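Local structure of glutaconate CoA-transferase subunit A (1POI) at residues I38-I43 with E279-L284; G42-T47 with N63-A68; L116-V121 with V164-V169. The protein transfers the coenzyme A moiety from acetyl-CoA to (R)-2-hydroxyglutarate and related acids such as glutaconate, a step of glutamate degradation by the hydroxyglutarate pathway. One frame throughout, in Å; residues are numbered along the deposited sequence.

Contact 1: I38-I43 with E279-L284; sequences ILRQGI and EWVFDL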
ATOM      1  N   ILE A  38     -35.057   9.509   5.465  1.00 11.24           N
ATOM      2  CA  ILE A  38     -36.052   9.903   4.492  1.00 11.66           C
ATOM      3  C   ILE A  38     -37.404   9.486   5.078  1.00 14.79           C
ATOM      4  O   ILE A  38     -38.283  10.323   5.293  1.00 20.47           O
ATOM      5  CB  ILE A  38     -35.785   9.224   3.131  1.00  9.95           C
ATOM      6  CG1 ILE A  38     -34.674   9.973   2.386  1.00  7.98           C
ATOM      7  CG2 ILE A  38     -37.037   9.138   2.310  1.00  9.91           C
ATOM      8  CD1 ILE A  38     -34.181   9.274   1.098  1.00  8.65           C
ATOM      9  N   LEU A  39     -37.545   8.216   5.431  1.00 18.23           N
ATOM     10  CA  LEU A  39     -38.799   7.719   6.023  1.00 21.14           C
ATOM     11  C   LEU A  39     -39.173   8.470   7.299  1.00 22.92           C
ATOM     12  O   LEU A  39     -40.281   9.007   7.439  1.00 22.73           O
ATOM     13  CB  LEU A  39     -38.684   6.236   6.370  1.00 18.05           C
ATOM     14  CG  LEU A  39     -38.790   5.280   5.206  1.00 15.42           C
ATOM     15  CD1 LEU A  39     -38.731   3.871   5.724  1.00 19.75           C
ATOM     16  CD2 LEU A  39     -40.090   5.515   4.496  1.00 15.48           C
ATOM     17  N   ARG A  40     -38.221   8.502   8.220  1.00 22.13           N
ATOM     18  CA  ARG A  40     -38.386   9.154   9.505  1.00 22.64           C
ATOM     19  C   ARG A  40     -38.816  10.609   9.347  1.00 21.99           C
ATOM     20  O   ARG A  40     -39.399  11.183  10.261  1.00 25.18           O
ATOM     21  CB  ARG A  40     -37.061   9.067  10.284  1.00 23.53           C
ATOM     22  CG  ARG A  40     -37.142   9.278  11.786  1.00 24.55           C
ATOM     23  CD  ARG A  40     -35.782   9.121  12.452  1.00 22.81           C
ATOM     24  NE  ARG A  40     -35.324   7.741  12.348  1.00 29.61           N
ATOM     25  CZ  ARG A  40     -34.087   7.378  12.020  1.00 29.62           C
ATOM     26  NH1 ARG A  40     -33.164   8.292  11.771  1.00 32.29           N
ATOM     27  NH2 ARG A  40     -33.782   6.094  11.901  1.00 29.34           N
ATOM     28  N   GLN A  41     -38.555  11.211   8.193  1.00 20.52           N
ATOM     29  CA  GLN A  41     -38.921  12.611   8.015  1.00 17.75           C
ATOM     30  C   GLN A  41     -40.253  12.895   7.313  1.00 18.38           C
ATOM     31  O   GLN A  41     -40.627  14.043   7.106  1.00 18.62           O
ATOM     32  CB  GLN A  41     -37.765  13.387   7.385  1.00 13.58           C
ATOM     33  CG  GLN A  41     -36.654  13.689   8.368  1.00  9.17           C
ATOM     34  CD  GLN A  41     -35.715  14.728   7.849  1.00 14.12           C
ATOM     35  OE1 GLN A  41     -36.135  15.677   7.195  1.00 19.74           O
ATOM     36  NE2 GLN A  41     -34.434  14.573   8.132  1.00 14.98           N
ATOM     37  N   GLY A  42     -40.995  11.845   7.000  1.00 17.92           N
ATOM     38  CA  GLY A  42     -42.262  12.035   6.346  1.00 15.00           C
ATOM     39  C   GLY A  42     -42.071  12.459   4.906  1.00 17.42           C
ATOM     40  O   GLY A  42     -43.011  12.952   4.268  1.00 20.89           O
ATOM     41  N   ILE A  43     -40.872  12.268   4.370  1.00 16.07           N
ATOM     42  CA  ILE A  43     -40.622  12.634   2.981  1.00 14.10           C
ATOM     43  C   ILE A  43     -41.444  11.689   2.136  1.00 14.77           C
ATOM     44  O   ILE A  43     -41.506  10.507   2.450  1.00 17.58           O
ATOM     45  CB  ILE A  43     -39.154  12.559   2.673  1.00 11.11           C
ATOM     46  CG1 ILE A  43     -38.507  13.820   3.237  1.00  8.41           C
ATOM     47  CG2 ILE A  43     -38.926  12.419   1.181  1.00 14.03           C
ATOM     48  CD1 ILE A  43     -37.056  13.701   3.478  1.00  9.89           C
ATOM     49  N   GLU A 279     -40.167  -0.087  15.164  1.00 24.78           N
ATOM     50  CA  GLU A 279     -39.050  -0.420  16.042  1.00 22.30           C
ATOM     51  C   GLU A 279     -37.682   0.024  15.546  1.00 20.59           C
ATOM     52  O   GLU A 279     -36.932   0.676  16.276  1.00 18.96           O
ATOM     53  CB  GLU A 279     -39.021  -1.924  16.266  1.00 22.67           C
ATOM     54  CG  GLU A 279     -37.838  -2.414  17.072  1.00 22.68           C
ATOM     55  CD  GLU A 279     -37.769  -3.929  17.111  1.00 24.14           C
ATOM     56  OE1 GLU A 279     -38.494  -4.575  16.321  1.00 26.23           O
ATOM     57  OE2 GLU A 279     -36.997  -4.476  17.928  1.00 21.01           O
ATOM     58  N   TRP A 280     -37.356  -0.349  14.310  1.00 20.98           N
ATOM     59  CA  TRP A 280     -36.053  -0.017  13.711  1.00 21.10           C
ATOM     60  C   TRP A 280     -35.887   1.392  13.118  1.00 22.97           C
ATOM     61  O   TRP A 280     -34.794   1.978  13.181  1.00 22.22           O
ATOM     62  CB  TRP A 280     -35.678  -1.078  12.672  1.00 19.47           C
ATOM     63  CG  TRP A 280     -35.391  -2.404  13.304  1.00 18.36           C
ATOM     64  CD1 TRP A 280     -36.246  -3.456  13.427  1.00 18.29           C
ATOM     65  CD2 TRP A 280     -34.202  -2.771  14.011  1.00 19.08           C
ATOM     66  NE1 TRP A 280     -35.677  -4.443  14.187  1.00 16.52           N
ATOM     67  CE2 TRP A 280     -34.422  -4.052  14.557  1.00 15.89           C
ATOM     68  CE3 TRP A 280     -32.971  -2.136  14.239  1.00 21.18           C
ATOM     69  CZ2 TRP A 280     -33.465  -4.711  15.315  1.00 12.04           C
ATOM     70  CZ3 TRP A 280     -32.014  -2.798  15.000  1.00 17.58           C
ATOM     71  CH2 TRP A 280     -32.274  -4.073  15.527  1.00 16.29           C
ATOM     72  N   VAL A 281     -36.973   1.943  12.572  1.00 21.57           N
ATOM     73  CA  VAL A 281     -36.941   3.265  11.969  1.00 18.66           C
ATOM     74  C   VAL A 281     -37.516   4.401  12.817  1.00 20.15           C
ATOM     75  O   VAL A 281     -36.778   5.197  13.427  1.00 19.56           O
ATOM     76  CB  VAL A 281     -37.681   3.258  10.627  1.00 19.34           C
ATOM     77  CG1 VAL A 281     -37.508   4.593   9.931  1.00 20.15           C
ATOM     78  CG2 VAL A 281     -37.173   2.122   9.755  1.00 19.96           C
ATOM     79  N   PHE A 282     -38.841   4.421  12.908  1.00 17.90           N
ATOM     80  CA  PHE A 282     -39.552   5.483  13.602  1.00 14.86           C
ATOM     81  C   PHE A 282     -39.259   5.669  15.074  1.00 19.45           C
ATOM     82  O   PHE A 282     -39.227   6.801  15.557  1.00 22.68           O
ATOM     83  CB  PHE A 282     -41.035   5.354  13.323  1.00  9.34           C
ATOM     84  CG  PHE A 282     -41.351   5.264  11.851  1.00  9.59           C
ATOM     85  CD1 PHE A 282     -41.074   6.338  10.997  1.00  5.21           C
ATOM     86  CD2 PHE A 282     -41.878   4.093  11.305  1.00  8.61           C
ATOM     87  CE1 PHE A 282     -41.307   6.247   9.635  1.00  5.37           C
ATOM     88  CE2 PHE A 282     -42.117   3.986   9.917  1.00  9.11           C
ATOM     89  CZ  PHE A 282     -41.833   5.064   9.082  1.00  5.87           C
ATOM     90  N   ASP A 283     -38.996   4.582  15.787  1.00 21.61           N
ATOM     91  CA  ASP A 283     -38.696   4.690  17.201  1.00 22.44           C
ATOM     92  C   ASP A 283     -37.288   5.145  17.551  1.00 21.92           C
ATOM     93  O   ASP A 283     -37.059   5.582  18.681  1.00 21.60           O
ATOM     94  CB  ASP A 283     -39.019   3.382  17.928  1.00 28.41           C
ATOM     95  CG  ASP A 283     -40.479   3.299  18.371  1.00 34.76           C
ATOM     96  OD1 ASP A 283     -41.111   4.355  18.637  1.00 35.15           O
ATOM     97  OD2 ASP A 283     -40.999   2.166  18.454  1.00 39.51           O
ATOM     98  N   LEU A 284     -36.354   5.097  16.599  1.00 22.80           N
ATOM     99  CA  LEU A 284     -34.971   5.498  16.889  1.00 23.28           C
ATOM    100  C   LEU A 284     -34.664   6.942  16.486  1.00 23.17           C
ATOM    101  O   LEU A 284     -34.931   7.337  15.358  1.00 24.58           O
ATOM    102  CB  LEU A 284     -33.996   4.536  16.214  1.00 25.58           C
ATOM    103  CG  LEU A 284     -34.339   3.060  16.421  1.00 27.47           C
ATOM    104  CD1 LEU A 284     -33.342   2.180  15.714  1.00 31.92           C
ATOM    105  CD2 LEU A 284     -34.342   2.751  17.888  1.00 26.69           C
TER
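R40 and F282 mark the closest approach of the two backbones, with their CA atoms 5.6 Å apart. Helix 32-40 stops here: G42, at positive phi, closes a Schellman motif, and G42 N bonds back to L39 O at 3.0 Å. Across from it, helix 270-282 widens into a pi-type turn over 279-282, and beyond it L284 N returns to V281 O at 3.2 Å.

The long side chain of R40 spans the gap. It runs extended as far as a bend at chi3 (-67°), which turns the guanidinium group toward the carbonyls of V281 and L284. R40 NE donates to V281 O at 3.1 Å with an N-H...O angle of 158°, and the oxygen lies close to the guanidinium plane. The donor, however, stands 50° out of the V281 carbonyl plane, while L284 N comes from the opposite face, so the oxygen is gripped from both sides; R40 NH2 adds a weak bond. L284 O sits over a face of the guanidinium, 3.1 Å from R40 NE but too badly angled for a hydrogen bond. At the far end of the group, NH1 forms a salt bridge with E37.

Apolar contact flanks this polar bridge. L39 CB rests 4.1 Å from V281 CG1 and 4.2 Å from F282 CE1, and the F282 ring presents its edge to L39 O. L39 and V281 continue onto L60 and M59 of helix 55-62.

An arginine from the end of helix 32-40 thus bonds a backbone carbonyl in the last turns of helix 270-282, joining the helix that leads into strand 46-49 of the parallel sheet to one from much later in the chain.

Contact 2: G42-T47 with N63-A68; sequences GITDLT and NGRVKA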
ATOM      1  N   GLY A  42     -40.995  11.845   7.000  1.00 17.92           N
ATOM      2  CA  GLY A  42     -42.262  12.035   6.346  1.00 15.00           C
ATOM      3  C   GLY A  42     -42.071  12.459   4.906  1.00 17.42           C
ATOM      4  O   GLY A  42     -43.011  12.952   4.268  1.00 20.89           O
ATOM      5  N   ILE A  43     -40.872  12.268   4.370  1.00 16.07           N
ATOM      6  CA  ILE A  43     -40.622  12.634   2.981  1.00 14.10           C
ATOM      7  C   ILE A  43     -41.444  11.689   2.136  1.00 14.77           C
ATOM      8  O   ILE A  43     -41.506  10.507   2.450  1.00 17.58           O
ATOM      9  CB  ILE A  43     -39.154  12.559   2.673  1.00 11.11           C
ATOM     10  CG1 ILE A  43     -38.507  13.820   3.237  1.00  8.41           C
ATOM     11  CG2 ILE A  43     -38.926  12.419   1.181  1.00 14.03           C
ATOM     12  CD1 ILE A  43     -37.056  13.701   3.478  1.00  9.89           C
ATOM     13  N   THR A  44     -42.109  12.204   1.102  1.00 14.57           N
ATOM     14  CA  THR A  44     -42.978  11.358   0.298  1.00 14.95           C
ATOM     15  C   THR A  44     -43.119  11.799  -1.161  1.00 16.72           C
ATOM     16  O   THR A  44     -42.515  12.782  -1.595  1.00 14.43           O
ATOM     17  CB  THR A  44     -44.368  11.290   1.003  1.00 17.40           C
ATOM     18  OG1 THR A  44     -45.341  10.600   0.186  1.00 20.26           O
ATOM     19  CG2 THR A  44     -44.849  12.704   1.356  1.00 15.50           C
ATOM     20  N   ASP A  45     -43.927  11.061  -1.912  1.00 19.15           N
ATOM     21  CA  ASP A  45     -44.179  11.363  -3.312  1.00 25.21           C
ATOM     22  C   ASP A  45     -42.876  11.568  -4.078  1.00 24.57           C
ATOM     23  O   ASP A  45     -42.640  12.607  -4.696  1.00 24.46           O
ATOM     24  CB  ASP A  45     -45.126  12.573  -3.456  1.00 32.37           C
ATOM     25  CG  ASP A  45     -46.605  12.185  -3.329  1.00 38.88           C
ATOM     26  OD1 ASP A  45     -47.125  11.516  -4.256  1.00 40.39           O
ATOM     27  OD2 ASP A  45     -47.252  12.547  -2.308  1.00 43.71           O
ATOM     28  N   LEU A  46     -42.018  10.563  -3.967  1.00 23.98           N
ATOM     29  CA  LEU A  46     -40.724  10.512  -4.623  1.00 16.21           C
ATOM     30  C   LEU A  46     -40.874   9.655  -5.878  1.00 14.66           C
ATOM     31  O   LEU A  46     -41.738   8.766  -5.954  1.00 16.21           O
ATOM     32  CB  LEU A  46     -39.741   9.818  -3.688  1.00 15.79           C
ATOM     33  CG  LEU A  46     -38.965  10.551  -2.593  1.00 14.70           C
ATOM     34  CD1 LEU A  46     -39.654  11.815  -2.157  1.00 11.44           C
ATOM     35  CD2 LEU A  46     -38.753   9.586  -1.426  1.00 12.60           C
ATOM     36  N   THR A  47     -40.070   9.956  -6.884  1.00 10.99           N
ATOM     37  CA  THR A  47     -40.057   9.169  -8.115  1.00  8.70           C
ATOM     38  C   THR A  47     -38.575   8.804  -8.222  1.00  6.46           C
ATOM     39  O   THR A  47     -37.717   9.426  -7.559  1.00  2.44           O
ATOM     40  CB  THR A  47     -40.556  10.007  -9.381  1.00  8.95           C
ATOM     41  OG1 THR A  47     -41.982  10.096  -9.387  1.00 14.01           O
ATOM     42  CG2 THR A  47     -40.176   9.362 -10.681  1.00  5.29           C
ATOM     43  N   ASN A  63     -43.857   1.879   2.756  1.00 18.63           N
ATOM     44  CA  ASN A  63     -44.254   3.022   3.573  1.00 18.55           C
ATOM     45  C   ASN A  63     -44.974   4.069   2.685  1.00 18.99           C
ATOM     46  O   ASN A  63     -45.042   5.261   3.017  1.00 19.07           O
ATOM     47  CB  ASN A  63     -43.038   3.667   4.232  1.00 19.16           C
ATOM     48  CG  ASN A  63     -42.593   2.936   5.492  1.00 26.40           C
ATOM     49  OD1 ASN A  63     -42.995   3.292   6.614  1.00 27.91           O
ATOM     50  ND2 ASN A  63     -41.723   1.939   5.323  1.00 24.56           N
ATOM     51  N   GLY A  64     -45.484   3.624   1.542  1.00 18.54           N
ATOM     52  CA  GLY A  64     -46.186   4.510   0.623  1.00 20.77           C
ATOM     53  C   GLY A  64     -45.549   5.839   0.236  1.00 18.76           C
ATOM     54  O   GLY A  64     -46.280   6.810  -0.013  1.00 18.15           O
ATOM     55  N   ARG A  65     -44.215   5.882   0.135  1.00 15.64           N
ATOM     56  CA  ARG A  65     -43.502   7.108  -0.233  1.00 13.93           C
ATOM     57  C   ARG A  65     -43.123   7.231  -1.716  1.00 13.40           C
ATOM     58  O   ARG A  65     -42.334   8.106  -2.068  1.00 17.93           O
ATOM     59  CB  ARG A  65     -42.212   7.271   0.579  1.00 11.55           C
ATOM     60  CG  ARG A  65     -42.321   7.010   2.051  1.00 10.94           C
ATOM     61  CD  ARG A  65     -43.090   8.047   2.814  1.00  2.00           C
ATOM     62  NE  ARG A  65     -43.198   7.660   4.230  1.00  4.82           N
ATOM     63  CZ  ARG A  65     -42.487   8.209   5.216  1.00  6.07           C
ATOM     64  NH1 ARG A  65     -41.619   9.173   4.953  1.00  9.26           N
ATOM     65  NH2 ARG A  65     -42.613   7.782   6.465  1.00  5.02           N
ATOM     66  N   VAL A  66     -43.707   6.435  -2.596  1.00 11.70           N
ATOM     67  CA  VAL A  66     -43.322   6.507  -3.995  1.00 14.55           C
ATOM     68  C   VAL A  66     -44.510   6.738  -4.928  1.00 17.88           C
ATOM     69  O   VAL A  66     -45.457   5.939  -4.966  1.00 19.27           O
ATOM     70  CB  VAL A  66     -42.524   5.232  -4.388  1.00 15.92           C
ATOM     71  CG1 VAL A  66     -42.201   5.223  -5.859  1.00 19.59           C
ATOM     72  CG2 VAL A  66     -41.231   5.156  -3.579  1.00 15.53           C
ATOM     73  N   LYS A  67     -44.426   7.831  -5.692  1.00 17.91           N
ATOM     74  CA  LYS A  67     -45.469   8.271  -6.630  1.00 14.25           C
ATOM     75  C   LYS A  67     -45.395   7.447  -7.901  1.00 14.62           C
ATOM     76  O   LYS A  67     -46.392   6.936  -8.387  1.00 15.69           O
ATOM     77  CB  LYS A  67     -45.263   9.763  -6.918  1.00 16.55           C
ATOM     78  CG  LYS A  67     -46.417  10.476  -7.613  1.00 19.65           C
ATOM     79  CD  LYS A  67     -46.168  11.989  -7.765  1.00 18.27           C
ATOM     80  CE  LYS A  67     -45.106  12.306  -8.825  1.00 22.99           C
ATOM     81  NZ  LYS A  67     -45.032  13.779  -9.186  1.00 24.59           N
ATOM     82  N   ALA A  68     -44.185   7.299  -8.419  1.00 16.76           N
ATOM     83  CA  ALA A  68     -43.931   6.511  -9.616  1.00 16.85           C
ATOM     84  C   ALA A  68     -42.562   5.877  -9.400  1.00 18.62           C
ATOM     85  O   ALA A  68     -41.642   6.524  -8.866  1.00 20.37           O
ATOM     86  CB  ALA A  68     -43.910   7.401 -10.837  1.00 18.73           C
TER
HETATM   87  O   HOH W   1     -46.626   8.903  -2.398  1.00 22.37           O
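The guanidinium group of R65 meets I43 O at its edge, NH1 donating at 2.8 Å with an N-H...O angle of 164°. Along the same rim R65 NE makes a weak bond to N63 O at 3.3 Å, and NH2 reaches L39 O, so three carbonyls, of L39, I43 and, weakly, N63, hold the flat group's rotation. G42 CA lies obliquely against it, 3.2 Å from R65 NH1, while the F282 side chain also touches R65. A bend at chi2 (-71°) folds the arginine back alongside I43 and T44, bringing CD against T44 CB.

Farther along, backbone bonds take over. L46 N donates to R65 O at 3.1 Å and K67 N to L46 O at 2.9 Å: L46 bonds to the residues on both sides of its bridge partner V66, the pattern of a parallel pair. V66 CA adds a CA-H...O contact to L46 O at 3.4 Å, and T47 CA makes another with A68 O.

Of the charged side chains, D45 and K67 cross at about a right angle. D45 OD1 lies 3.6 Å from K67 CG, touching the aliphatic stem, whereas OD1 and NZ remain 5.8 Å apart; K67 NZ instead donates to D144 O. A water gives a hydrogen bond to G64 O and is weakly joined to T44 OG1, linking the two loops just before the strands begin.

G64, at positive phi, closes the Schellman motif that ends helix 55-62, from which the chain passes directly into strand 66-71. With strand 46-49 before that helix and strand 66-71 beside it in parallel, the contact pairs the first residues of the two parallel strands of a beta-alpha-beta crossover, the repeating element of the Rossmann-like sheet of CoA-transferases.

Contact 3: L116-V121 with V164-V169; sequences LPFLPV and VVAVPV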
ATOM      1  N   LEU A 116     -26.074  13.521 -22.605  1.00 17.20           N
ATOM      2  CA  LEU A 116     -26.697  13.210 -23.885  1.00 16.60           C
ATOM      3  C   LEU A 116     -28.121  13.754 -23.958  1.00 16.56           C
ATOM      4  O   LEU A 116     -28.831  13.811 -22.957  1.00 14.38           O
ATOM      5  CB  LEU A 116     -26.721  11.692 -24.127  1.00 15.44           C
ATOM      6  CG  LEU A 116     -25.431  10.874 -24.099  1.00 19.13           C
ATOM      7  CD1 LEU A 116     -25.732   9.464 -24.578  1.00 24.15           C
ATOM      8  CD2 LEU A 116     -24.365  11.477 -24.975  1.00 19.38           C
ATOM      9  N   PRO A 117     -28.563  14.160 -25.155  1.00 19.64           N
ATOM     10  CA  PRO A 117     -29.916  14.693 -25.365  1.00 20.39           C
ATOM     11  C   PRO A 117     -30.908  13.604 -24.953  1.00 20.97           C
ATOM     12  O   PRO A 117     -31.909  13.847 -24.276  1.00 23.69           O
ATOM     13  CB  PRO A 117     -29.976  14.877 -26.881  1.00 19.02           C
ATOM     14  CG  PRO A 117     -28.569  15.094 -27.265  1.00 22.38           C
ATOM     15  CD  PRO A 117     -27.811  14.120 -26.417  1.00 20.77           C
ATOM     16  N   PHE A 118     -30.617  12.396 -25.401  1.00 20.52           N
ATOM     17  CA  PHE A 118     -31.441  11.237 -25.115  1.00 18.81           C
ATOM     18  C   PHE A 118     -30.586   9.987 -25.335  1.00 18.71           C
ATOM     19  O   PHE A 118     -29.423  10.080 -25.747  1.00 19.36           O
ATOM     20  CB  PHE A 118     -32.677  11.237 -26.008  1.00 13.10           C
ATOM     21  CG  PHE A 118     -32.378  11.076 -27.464  1.00 13.03           C
ATOM     22  CD1 PHE A 118     -31.947  12.159 -28.223  1.00 11.87           C
ATOM     23  CD2 PHE A 118     -32.602   9.847 -28.099  1.00 13.44           C
ATOM     24  CE1 PHE A 118     -31.755  12.027 -29.597  1.00 13.28           C
ATOM     25  CE2 PHE A 118     -32.413   9.696 -29.472  1.00 12.90           C
ATOM     26  CZ  PHE A 118     -31.991  10.787 -30.226  1.00 15.73           C
ATOM     27  N   LEU A 119     -31.171   8.819 -25.113  1.00 17.90           N
ATOM     28  CA  LEU A 119     -30.421   7.589 -25.262  1.00 14.19           C
ATOM     29  C   LEU A 119     -30.925   6.618 -26.318  1.00 11.52           C
ATOM     30  O   LEU A 119     -32.009   6.053 -26.169  1.00 14.03           O
ATOM     31  CB  LEU A 119     -30.360   6.900 -23.895  1.00 14.61           C
ATOM     32  CG  LEU A 119     -29.797   5.483 -23.777  1.00 10.96           C
ATOM     33  CD1 LEU A 119     -28.266   5.492 -23.930  1.00  9.81           C
ATOM     34  CD2 LEU A 119     -30.215   4.948 -22.433  1.00 10.91           C
ATOM     35  N   PRO A 120     -30.168   6.429 -27.416  1.00  8.77           N
ATOM     36  CA  PRO A 120     -30.627   5.482 -28.442  1.00  8.66           C
ATOM     37  C   PRO A 120     -29.974   4.103 -28.171  1.00 11.93           C
ATOM     38  O   PRO A 120     -28.753   3.997 -27.992  1.00 11.60           O
ATOM     39  CB  PRO A 120     -30.127   6.113 -29.748  1.00  2.91           C
ATOM     40  CG  PRO A 120     -28.764   6.721 -29.351  1.00  2.66           C
ATOM     41  CD  PRO A 120     -28.962   7.170 -27.860  1.00 11.25           C
ATOM     42  N   VAL A 121     -30.788   3.062 -28.067  1.00 11.90           N
ATOM     43  CA  VAL A 121     -30.252   1.742 -27.814  1.00 11.93           C
ATOM     44  C   VAL A 121     -30.906   0.748 -28.724  1.00 16.06           C
ATOM     45  O   VAL A 121     -32.047   0.919 -29.126  1.00 18.70           O
ATOM     46  CB  VAL A 121     -30.497   1.253 -26.342  1.00  9.49           C
ATOM     47  CG1 VAL A 121     -29.731   2.109 -25.351  1.00 10.29           C
ATOM     48  CG2 VAL A 121     -31.969   1.223 -26.007  1.00  2.00           C
ATOM     49  N   VAL A 164     -34.037   2.235 -34.013  1.00 33.20           N
ATOM     50  CA  VAL A 164     -33.529   2.002 -32.670  1.00 27.59           C
ATOM     51  C   VAL A 164     -34.592   2.525 -31.675  1.00 25.80           C
ATOM     52  O   VAL A 164     -35.560   3.188 -32.069  1.00 28.20           O
ATOM     53  CB  VAL A 164     -32.136   2.716 -32.443  1.00 25.98           C
ATOM     54  CG1 VAL A 164     -31.304   2.692 -33.713  1.00 23.28           C
ATOM     55  CG2 VAL A 164     -32.297   4.149 -31.927  1.00 25.21           C
ATOM     56  N   VAL A 165     -34.411   2.223 -30.398  1.00 19.09           N
ATOM     57  CA  VAL A 165     -35.328   2.647 -29.360  1.00 12.30           C
ATOM     58  C   VAL A 165     -34.688   3.843 -28.694  1.00 12.15           C
ATOM     59  O   VAL A 165     -33.530   3.762 -28.262  1.00  9.82           O
ATOM     60  CB  VAL A 165     -35.535   1.511 -28.321  1.00 11.83           C
ATOM     61  CG1 VAL A 165     -36.355   1.992 -27.126  1.00 11.70           C
ATOM     62  CG2 VAL A 165     -36.225   0.332 -28.981  1.00  7.36           C
ATOM     63  N   ALA A 166     -35.390   4.976 -28.695  1.00 10.22           N
ATOM     64  CA  ALA A 166     -34.856   6.179 -28.068  1.00  8.92           C
ATOM     65  C   ALA A 166     -35.486   6.244 -26.699  1.00 11.43           C
ATOM     66  O   ALA A 166     -36.690   5.995 -26.559  1.00 17.77           O
ATOM     67  CB  ALA A 166     -35.191   7.405 -28.879  1.00  6.52           C
ATOM     68  N   VAL A 167     -34.689   6.592 -25.698  1.00 10.86           N
ATOM     69  CA  VAL A 167     -35.148   6.632 -24.319  1.00 11.18           C
ATOM     70  C   VAL A 167     -34.830   7.978 -23.671  1.00 12.91           C
ATOM     71  O   VAL A 167     -33.735   8.503 -23.818  1.00 12.78           O
ATOM     72  CB  VAL A 167     -34.487   5.455 -23.526  1.00  7.74           C
ATOM     73  CG1 VAL A 167     -34.539   5.686 -22.063  1.00  9.27           C
ATOM     74  CG2 VAL A 167     -35.190   4.168 -23.826  1.00  9.24           C
ATOM     75  N   PRO A 168     -35.784   8.542 -22.922  1.00 17.28           N
ATOM     76  CA  PRO A 168     -35.544   9.834 -22.273  1.00 18.63           C
ATOM     77  C   PRO A 168     -34.484   9.741 -21.195  1.00 17.50           C
ATOM     78  O   PRO A 168     -34.531   8.834 -20.368  1.00 18.96           O
ATOM     79  CB  PRO A 168     -36.900  10.148 -21.627  1.00 18.63           C
ATOM     80  CG  PRO A 168     -37.875   9.340 -22.425  1.00 18.40           C
ATOM     81  CD  PRO A 168     -37.138   8.055 -22.611  1.00 17.52           C
ATOM     82  N   VAL A 169     -33.557  10.691 -21.188  1.00 17.66           N
ATOM     83  CA  VAL A 169     -32.503  10.756 -20.172  1.00 16.22           C
ATOM     84  C   VAL A 169     -33.167  11.356 -18.920  1.00 17.80           C
ATOM     85  O   VAL A 169     -33.786  12.416 -18.984  1.00 21.71           O
ATOM     86  CB  VAL A 169     -31.344  11.638 -20.667  1.00 12.72           C
ATOM     87  CG1 VAL A 169     -30.445  12.019 -19.546  1.00 14.48           C
ATOM     88  CG2 VAL A 169     -30.554  10.893 -21.691  1.00 11.20           C
TER
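Backbone hydrogen bonds join L119 with V167 and V121 with V165, the strands running antiparallel at 155°. L119 N donates to V167 O at 2.9 Å, and V167 N returns to L119 O at 2.8 Å. The second pair is also doubly bonded: V121 N to V165 O at 2.8 Å and V165 N to V121 O at 3.0 Å. P120, without an N-H to offer, occupies the non-hydrogen-bonded position opposite A166, where the pairing with 164-169 calls for none.

CA-H...O contacts fill that position. P120 CA approaches V165 O at 3.4 Å, and A166 CA meets L119 O at the same distance.

Apolar contacts cover both faces. F118 has chi1 at 65°, which leans its ring over the neighbouring strand until CD2 is 3.6 Å from A166 CB; P120 CB reaches V164 CG2 equally closely. Where strand 118-121 begins and 164-168 has ended, V169 CG2 lies 3.6 Å from F118 CA. L119 and V167, on the other face, pack on M107 and M108 of helix 102-114, while F118 and P120 meet P157 and P120 of a second subunit.

The paired bonds satisfy the facing N-H and C=O groups of L119, V121, V165 and V167, and the hydrocarbon side chains are consistent with burial between helix 102-114 and the second subunit, with 118-121 as an edge strand of its three-stranded sheet.

In the fold
Contacts 1 and 2 share G42 and I43 and touch each other, their centres about 13 Å apart. Both are partly buried, on one side of the chain's centre, and each has an arginine-to-carbonyl bond; contact 1 joins helix ends and adds apolar side-chain pairs, whereas contact 2 pairs neighbouring strands of the central parallel sheet through main-chain bonds. Contact 3 lies on the opposite side of the chain's centre from contact 1, the two centres about 37 Å apart. It belongs to the separate antiparallel sheet, is buried, has no charged side chain, and alone among the three meets another subunit.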